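PDB 2DC4: CYTH domain-containing protein from Pyrococcus horikoshii, which is of unknown function but, as a CYTH-domain protein akin to class IV adenylyl cyclases, probably acts on phosphate-bearing substrates such as nucleotides or other organic phosphates. Local coordinates for residues A[31-36]-A[43-48]; A[55-60]-A[75-80]. All blocks are in the same frame, centred on the assembly; numbering follows the deposited sequence.

Contact 1 (A[31-36]-A[43-48])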
loop_
_atom_site.group_PDB
_atom_site.type_symbol
_atom_site.label_atom_id
_atom_site.label_comp_id
_atom_site.label_asym_id
_atom_site.label_seq_id
_atom_site.Cartn_x
_atom_site.Cartn_y
_atom_site.Cartn_z
ATOM N N GLN A 31 -17.222 -7.063 -2.139
ATOM C CA GLN A 31 -15.836 -7.148 -1.707
ATOM C C GLN A 31 -15.140 -8.485 -1.893
ATOM O O GLN A 31 -15.751 -9.550 -1.805
ATOM C CB GLN A 31 -15.746 -6.767 -0.225
ATOM C CG GLN A 31 -16.633 -5.596 0.185
ATOM C CD GLN A 31 -16.545 -5.306 1.668
ATOM O OE1 GLN A 31 -16.430 -6.224 2.481
ATOM N NE2 GLN A 31 -16.607 -4.025 2.033
ATOM N N GLU A 32 -13.839 -8.408 -2.144
ATOM C CA GLU A 32 -13.004 -9.590 -2.293
ATOM C C GLU A 32 -11.751 -9.282 -1.488
ATOM O O GLU A 32 -11.003 -8.363 -1.831
ATOM C CB GLU A 32 -12.639 -9.824 -3.763
ATOM C CG GLU A 32 -11.803 -11.081 -3.988
ATOM C CD GLU A 32 -11.489 -11.336 -5.452
ATOM O OE1 GLU A 32 -12.422 -11.269 -6.281
ATOM O OE2 GLU A 32 -10.313 -11.616 -5.769
ATOM N N ASP A 33 -11.546 -10.031 -0.405
ATOM C CA ASP A 33 -10.392 -9.837 0.467
ATOM C C ASP A 33 -9.400 -10.977 0.388
ATOM O O ASP A 33 -9.770 -12.138 0.545
ATOM C CB ASP A 33 -10.818 -9.720 1.934
ATOM C CG ASP A 33 -11.814 -8.617 2.175
ATOM O OD1 ASP A 33 -11.850 -7.663 1.378
ATOM O OD2 ASP A 33 -12.553 -8.703 3.182
ATOM N N VAL A 34 -8.136 -10.647 0.152
ATOM C CA VAL A 34 -7.092 -11.661 0.118
ATOM C C VAL A 34 -6.305 -11.500 1.417
ATOM O O VAL A 34 -5.640 -10.483 1.642
ATOM C CB VAL A 34 -6.157 -11.487 -1.102
ATOM C CG1 VAL A 34 -4.991 -12.455 -1.006
ATOM C CG2 VAL A 34 -6.935 -11.727 -2.378
ATOM N N TYR A 35 -6.413 -12.496 2.292
ATOM C CA TYR A 35 -5.731 -12.460 3.581
ATOM C C TYR A 35 -4.351 -13.082 3.556
ATOM O O TYR A 35 -4.109 -14.049 2.841
ATOM C CB TYR A 35 -6.553 -13.179 4.652
ATOM C CG TYR A 35 -7.730 -12.392 5.174
ATOM C CD1 TYR A 35 -8.911 -12.298 4.444
ATOM C CD2 TYR A 35 -7.660 -11.746 6.408
ATOM C CE1 TYR A 35 -9.999 -11.582 4.930
ATOM C CE2 TYR A 35 -8.742 -11.025 6.905
ATOM C CZ TYR A 35 -9.906 -10.949 6.164
ATOM O OH TYR A 35 -10.975 -10.234 6.648
ATOM N N PHE A 36 -3.458 -12.517 4.359
ATOM C CA PHE A 36 -2.090 -12.997 4.479
ATOM C C PHE A 36 -1.862 -13.406 5.924
ATOM O O PHE A 36 -2.187 -12.664 6.846
ATOM C CB PHE A 36 -1.111 -11.898 4.069
ATOM C CG PHE A 36 -1.062 -11.672 2.593
ATOM C CD1 PHE A 36 -0.284 -12.490 1.782
ATOM C CD2 PHE A 36 -1.835 -10.678 2.002
ATOM C CE1 PHE A 36 -0.276 -12.324 0.397
ATOM C CE2 PHE A 36 -1.836 -10.504 0.624
ATOM C CZ PHE A 36 -1.056 -11.327 -0.183
ATOM N N LEU A 43 -3.994 -9.511 11.756
ATOM C CA LEU A 43 -4.617 -9.795 10.462
ATOM C C LEU A 43 -4.081 -8.841 9.403
ATOM O O LEU A 43 -3.769 -7.691 9.698
ATOM C CB LEU A 43 -6.134 -9.603 10.546
ATOM C CG LEU A 43 -6.947 -10.478 11.499
ATOM C CD1 LEU A 43 -8.365 -9.919 11.608
ATOM C CD2 LEU A 43 -6.969 -11.906 10.986
ATOM N N LEU A 44 -3.987 -9.323 8.169
ATOM C CA LEU A 44 -3.523 -8.501 7.054
ATOM C C LEU A 44 -4.277 -8.921 5.807
ATOM O O LEU A 44 -4.336 -10.105 5.475
ATOM C CB LEU A 44 -2.020 -8.682 6.811
ATOM C CG LEU A 44 -1.430 -7.907 5.621
ATOM C CD1 LEU A 44 -1.609 -6.409 5.831
ATOM C CD2 LEU A 44 0.043 -8.250 5.471
ATOM N N ARG A 45 -4.853 -7.956 5.105
ATOM C CA ARG A 45 -5.573 -8.297 3.891
ATOM C C ARG A 45 -5.549 -7.165 2.888
ATOM O O ARG A 45 -5.321 -6.003 3.236
ATOM C CB ARG A 45 -7.036 -8.627 4.205
ATOM C CG ARG A 45 -7.841 -7.399 4.567
ATOM C CD ARG A 45 -9.284 -7.694 4.943
ATOM N NE ARG A 45 -9.962 -6.452 5.301
ATOM C CZ ARG A 45 -10.813 -6.327 6.312
ATOM N NH1 ARG A 45 -11.099 -7.372 7.076
ATOM N NH2 ARG A 45 -11.366 -5.147 6.567
ATOM N N VAL A 46 -5.770 -7.529 1.634
ATOM C CA VAL A 46 -5.859 -6.570 0.549
ATOM C C VAL A 46 -7.296 -6.714 0.072
ATOM O O VAL A 46 -7.718 -7.799 -0.335
ATOM C CB VAL A 46 -4.918 -6.908 -0.615
ATOM C CG1 VAL A 46 -5.224 -5.997 -1.797
ATOM C CG2 VAL A 46 -3.471 -6.754 -0.177
ATOM N N ARG A 47 -8.048 -5.626 0.140
ATOM C CA ARG A 47 -9.446 -5.642 -0.278
ATOM C C ARG A 47 -9.704 -4.921 -1.591
ATOM O O ARG A 47 -9.153 -3.850 -1.845
ATOM C CB ARG A 47 -10.326 -5.003 0.802
ATOM C CG ARG A 47 -11.742 -4.672 0.328
ATOM C CD ARG A 47 -12.648 -4.256 1.488
ATOM N NE ARG A 47 -12.832 -5.347 2.439
ATOM C CZ ARG A 47 -13.383 -5.210 3.643
ATOM N NH1 ARG A 47 -13.807 -4.022 4.051
ATOM N NH2 ARG A 47 -13.507 -6.262 4.439
ATOM N N LYS A 48 -10.541 -5.541 -2.419
ATOM C CA LYS A 48 -10.975 -4.975 -3.689
ATOM C C LYS A 48 -12.496 -4.853 -3.621
ATOM O O LYS A 48 -13.185 -5.812 -3.272
ATOM C CB LYS A 48 -10.608 -5.898 -4.854
ATOM C CG LYS A 48 -9.137 -5.923 -5.186
ATOM C CD LYS A 48 -8.827 -6.886 -6.326
ATOM C CE LYS A 48 -8.918 -8.344 -5.885
ATOM N NZ LYS A 48 -8.495 -9.283 -6.963
HETATM O O HOH W 1 -8.412 -8.515 -2.925
HETATM O O HOH W 2 -4.541 -12.396 8.107
#
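Arg-47 grips the carboxylate of Asp-33 side-on, and this salt bridge is the tight centre of the contact. NE of Arg-47 stands 2.7 Å from OD1 of Asp-33, and NH2 of Arg-47 stands 2.9 Å from OD2, each oxygen being met on its syn side. A bend in the arginine chain (chi3 -64°) turns the guanidinium so that its NE/NH2 edge faces the carboxylate, the two planes 23° apart. Gln-31 closes one face: its OE1, also hydrogen-bonded by Lys-100, lies 3.4 Å from CZ of Arg-47, with the amide stacked on the guanidinium, while its NE2 is held by Glu-29. Next along, Arg-45 runs extended beside Tyr-35. Its CB sits over the ring centre in a CH-pi contact, and NH1 of Arg-45 reaches OH of Tyr-35 at 2.9 Å in a somewhat bent bond.

Strands 24-36 and 42-49 form an antiparallel hairpin of the closed CYTH barrel. The face bearing these arginines probably looks into its tunnel, which in relatives receives anionic phosphates. Val-34 and Val-46, on the other face, pack against Ile-84 of helix 80-89, and CG2 of Val-46 comes to 4.2 Å from CE2 at the edge of the Phe-36 ring.

Farther along that face the packing gives way to looser, partly exposed charges. NZ of Lys-48 approaches OE2 of Glu-32 at 3.2 Å from above the carboxylate plane, while OE1 pairs with Lys-99. Beside them a water donates to both Glu-32 O and Val-46 O, 2.8 Å from the latter.

Contact 2 (A[55-60]-A[75-80]); sequences SYITYK and FEVQDP
Tyr-56 faces Glu-76 as a non-hydrogen-bonded pair in the antiparallel hairpin of strands 54-62 and 69-76 of the CYTH barrel. From CB outward the tyrosine runs along the partner strand: CB rests 3.6 Å from Phe-75 O, and CG lies a little farther from the same oxygen. CD2 then comes to 3.5 Å from CA of Glu-76, and CE2 to 3.8 Å from CB of Glu-76, the ring passing obliquely alongside the glutamate's backbone and first methylene. At the tip, OH is 2.8 Å from a water that donates a hydrogen bond to OE1 of Glu-76, an oxygen also salt-bridged to Lys-54. Putting an alanine here would probably uncover CA and CB of Glu-76 and leave that water without its tyrosine partner. The glutamate chain is extended, with CG anti to the backbone N (chi1 -171°), and this carries its carboxylate out to the two waters it binds; NE2 of Gln-78 adds a bond to OE2.

On the other face of the sheet the contact is apolar. CB of Ile-57 lies over one face of the Phe-75 ring, toward its rim, and CD1 of Ile-57 is 4.0 Å from CZ of Phe-75. Phe-75 also packs on Asp-79 of the second subunit, so this end of the hairpin belongs to the dimer interface. The backbones stay bonded as far as Val-77, whose N meets Ser-55 O from 45° above the carbonyl plane. Beyond it Asp-79 N-caps helix 80-89, and the chain turns back until CG of Pro-80 lies 3.3 Å from OG of Ser-55.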
loop_
_atom_site.group_PDB
_atom_site.type_symbol
_atom_site.label_atom_id
_atom_site.label_comp_id
_atom_site.label_asym_id
_atom_site.label_seq_id
_atom_site.Cartn_x
_atom_site.Cartn_y
_atom_site.Cartn_z
ATOM N N SER A 55 -9.768 0.072 -3.632
ATOM C CA SER A 55 -8.931 -1.003 -3.104
ATOM C C SER A 55 -8.236 -0.496 -1.852
ATOM O O SER A 55 -7.925 0.697 -1.747
ATOM C CB SER A 55 -7.875 -1.444 -4.128
ATOM O OG SER A 55 -8.487 -1.964 -5.294
ATOM N N TYR A 56 -8.007 -1.398 -0.902
ATOM C CA TYR A 56 -7.361 -1.030 0.358
ATOM C C TYR A 56 -6.414 -2.086 0.901
ATOM O O TYR A 56 -6.499 -3.266 0.563
ATOM C CB TYR A 56 -8.410 -0.797 1.462
ATOM C CG TYR A 56 -9.434 0.254 1.153
ATOM C CD1 TYR A 56 -10.568 -0.045 0.397
ATOM C CD2 TYR A 56 -9.245 1.568 1.571
ATOM C CE1 TYR A 56 -11.489 0.950 0.063
ATOM C CE2 TYR A 56 -10.153 2.565 1.244
ATOM C CZ TYR A 56 -11.268 2.254 0.488
ATOM O OH TYR A 56 -12.142 3.255 0.147
ATOM N N ILE A 57 -5.492 -1.642 1.745
ATOM C CA ILE A 57 -4.628 -2.571 2.449
ATOM C C ILE A 57 -5.125 -2.361 3.867
ATOM O O ILE A 57 -5.284 -1.215 4.304
ATOM C CB ILE A 57 -3.139 -2.200 2.402
ATOM C CG1 ILE A 57 -2.593 -2.440 0.994
ATOM C CG2 ILE A 57 -2.376 -3.028 3.449
ATOM C CD1 ILE A 57 -1.101 -2.148 0.844
ATOM N N THR A 58 -5.405 -3.444 4.579
ATOM C CA THR A 58 -5.880 -3.321 5.948
ATOM C C THR A 58 -5.133 -4.243 6.902
ATOM O O THR A 58 -4.918 -5.423 6.621
ATOM C CB THR A 58 -7.384 -3.645 6.066
ATOM O OG1 THR A 58 -7.580 -5.031 5.785
ATOM C CG2 THR A 58 -8.208 -2.813 5.099
ATOM N N TYR A 59 -4.736 -3.675 8.034
ATOM C CA TYR A 59 -4.025 -4.396 9.084
ATOM C C TYR A 59 -4.877 -4.290 10.337
ATOM O O TYR A 59 -5.396 -3.218 10.651
ATOM C CB TYR A 59 -2.666 -3.744 9.349
ATOM C CG TYR A 59 -1.951 -4.248 10.591
ATOM C CD1 TYR A 59 -1.137 -5.380 10.546
ATOM C CD2 TYR A 59 -2.086 -3.583 11.808
ATOM C CE1 TYR A 59 -0.472 -5.835 11.686
ATOM C CE2 TYR A 59 -1.428 -4.029 12.954
ATOM C CZ TYR A 59 -0.621 -5.152 12.885
ATOM O OH TYR A 59 0.050 -5.587 14.011
ATOM N N LYS A 60 -5.020 -5.400 11.048
ATOM C CA LYS A 60 -5.797 -5.395 12.277
ATOM C C LYS A 60 -5.122 -6.199 13.365
ATOM O O LYS A 60 -4.420 -7.175 13.102
ATOM C CB LYS A 60 -7.192 -5.978 12.056
ATOM C CG LYS A 60 -8.122 -5.138 11.206
ATOM C CD LYS A 60 -9.533 -5.705 11.253
ATOM C CE LYS A 60 -10.493 -4.885 10.404
ATOM N NZ LYS A 60 -11.893 -5.393 10.486
ATOM N N PHE A 75 -5.716 1.898 4.587
ATOM C CA PHE A 75 -5.511 2.982 3.648
ATOM C C PHE A 75 -5.742 2.508 2.230
ATOM O O PHE A 75 -5.556 1.334 1.905
ATOM C CB PHE A 75 -4.116 3.616 3.809
ATOM C CG PHE A 75 -2.972 2.667 3.618
ATOM C CD1 PHE A 75 -2.436 2.439 2.349
ATOM C CD2 PHE A 75 -2.397 2.028 4.710
ATOM C CE1 PHE A 75 -1.341 1.587 2.180
ATOM C CE2 PHE A 75 -1.305 1.178 4.553
ATOM C CZ PHE A 75 -0.771 0.954 3.286
ATOM N N GLU A 76 -6.182 3.436 1.395
ATOM C CA GLU A 76 -6.482 3.142 0.006
ATOM C C GLU A 76 -5.222 2.987 -0.836
ATOM O O GLU A 76 -4.248 3.697 -0.622
ATOM C CB GLU A 76 -7.328 4.275 -0.573
ATOM C CG GLU A 76 -7.894 3.985 -1.949
ATOM C CD GLU A 76 -8.579 5.192 -2.568
ATOM O OE1 GLU A 76 -9.266 5.937 -1.843
ATOM O OE2 GLU A 76 -8.440 5.391 -3.790
ATOM N N VAL A 77 -5.247 2.043 -1.777
ATOM C CA VAL A 77 -4.129 1.847 -2.701
ATOM C C VAL A 77 -4.711 1.842 -4.106
ATOM O O VAL A 77 -5.894 1.556 -4.293
ATOM C CB VAL A 77 -3.355 0.524 -2.448
ATOM C CG1 VAL A 77 -2.826 0.510 -1.013
ATOM C CG2 VAL A 77 -4.238 -0.688 -2.726
ATOM N N GLN A 78 -3.896 2.166 -5.100
ATOM C CA GLN A 78 -4.405 2.207 -6.465
ATOM C C GLN A 78 -4.211 0.913 -7.240
ATOM O O GLN A 78 -4.744 0.766 -8.338
ATOM C CB GLN A 78 -3.753 3.355 -7.237
ATOM C CG GLN A 78 -4.033 4.736 -6.659
ATOM C CD GLN A 78 -5.514 5.022 -6.501
ATOM O OE1 GLN A 78 -6.271 4.989 -7.473
ATOM N NE2 GLN A 78 -5.937 5.303 -5.272
ATOM N N ASP A 79 -3.466 -0.028 -6.673
ATOM C CA ASP A 79 -3.205 -1.287 -7.366
ATOM C C ASP A 79 -3.287 -2.474 -6.416
ATOM O O ASP A 79 -2.310 -2.829 -5.763
ATOM C CB ASP A 79 -1.819 -1.218 -8.024
ATOM C CG ASP A 79 -1.416 -2.519 -8.691
ATOM O OD1 ASP A 79 -2.294 -3.385 -8.900
ATOM O OD2 ASP A 79 -0.216 -2.670 -9.015
ATOM N N PRO A 80 -4.471 -3.101 -6.321
ATOM C CA PRO A 80 -4.643 -4.254 -5.431
ATOM C C PRO A 80 -3.837 -5.475 -5.879
ATOM O O PRO A 80 -3.371 -6.254 -5.055
ATOM C CB PRO A 80 -6.147 -4.496 -5.469
ATOM C CG PRO A 80 -6.536 -4.045 -6.859
ATOM C CD PRO A 80 -5.727 -2.771 -7.019
HETATM O O HOH W 3 -8.502 2.485 -4.869
HETATM O O HOH W 4 -10.804 5.693 0.206
#

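How the contacts relate
Contact 1 closes before contact 2 opens, so the two follow in series along the chain, their centres about 8 Å apart on the same side of the chain's centre. Each belongs to a hairpin of the one antiparallel barrel, and the hairpins are joined because strands 42-49 and 54-62 are neighbours in the sheet. Backbone pairs tie them: Leu-43 N to Lys-60 O and Arg-47 N to Tyr-56 O are probable hydrogen bonds. Helix 80-89, whose Pro-80 meets Lys-48, lies against Val-34, Val-46 and Ile-57 and so covers the apolar face of both hairpins, opposite Asp-33, Arg-45 and Arg-47. Both contacts also reach the second subunit, contact 1 through Leu-44.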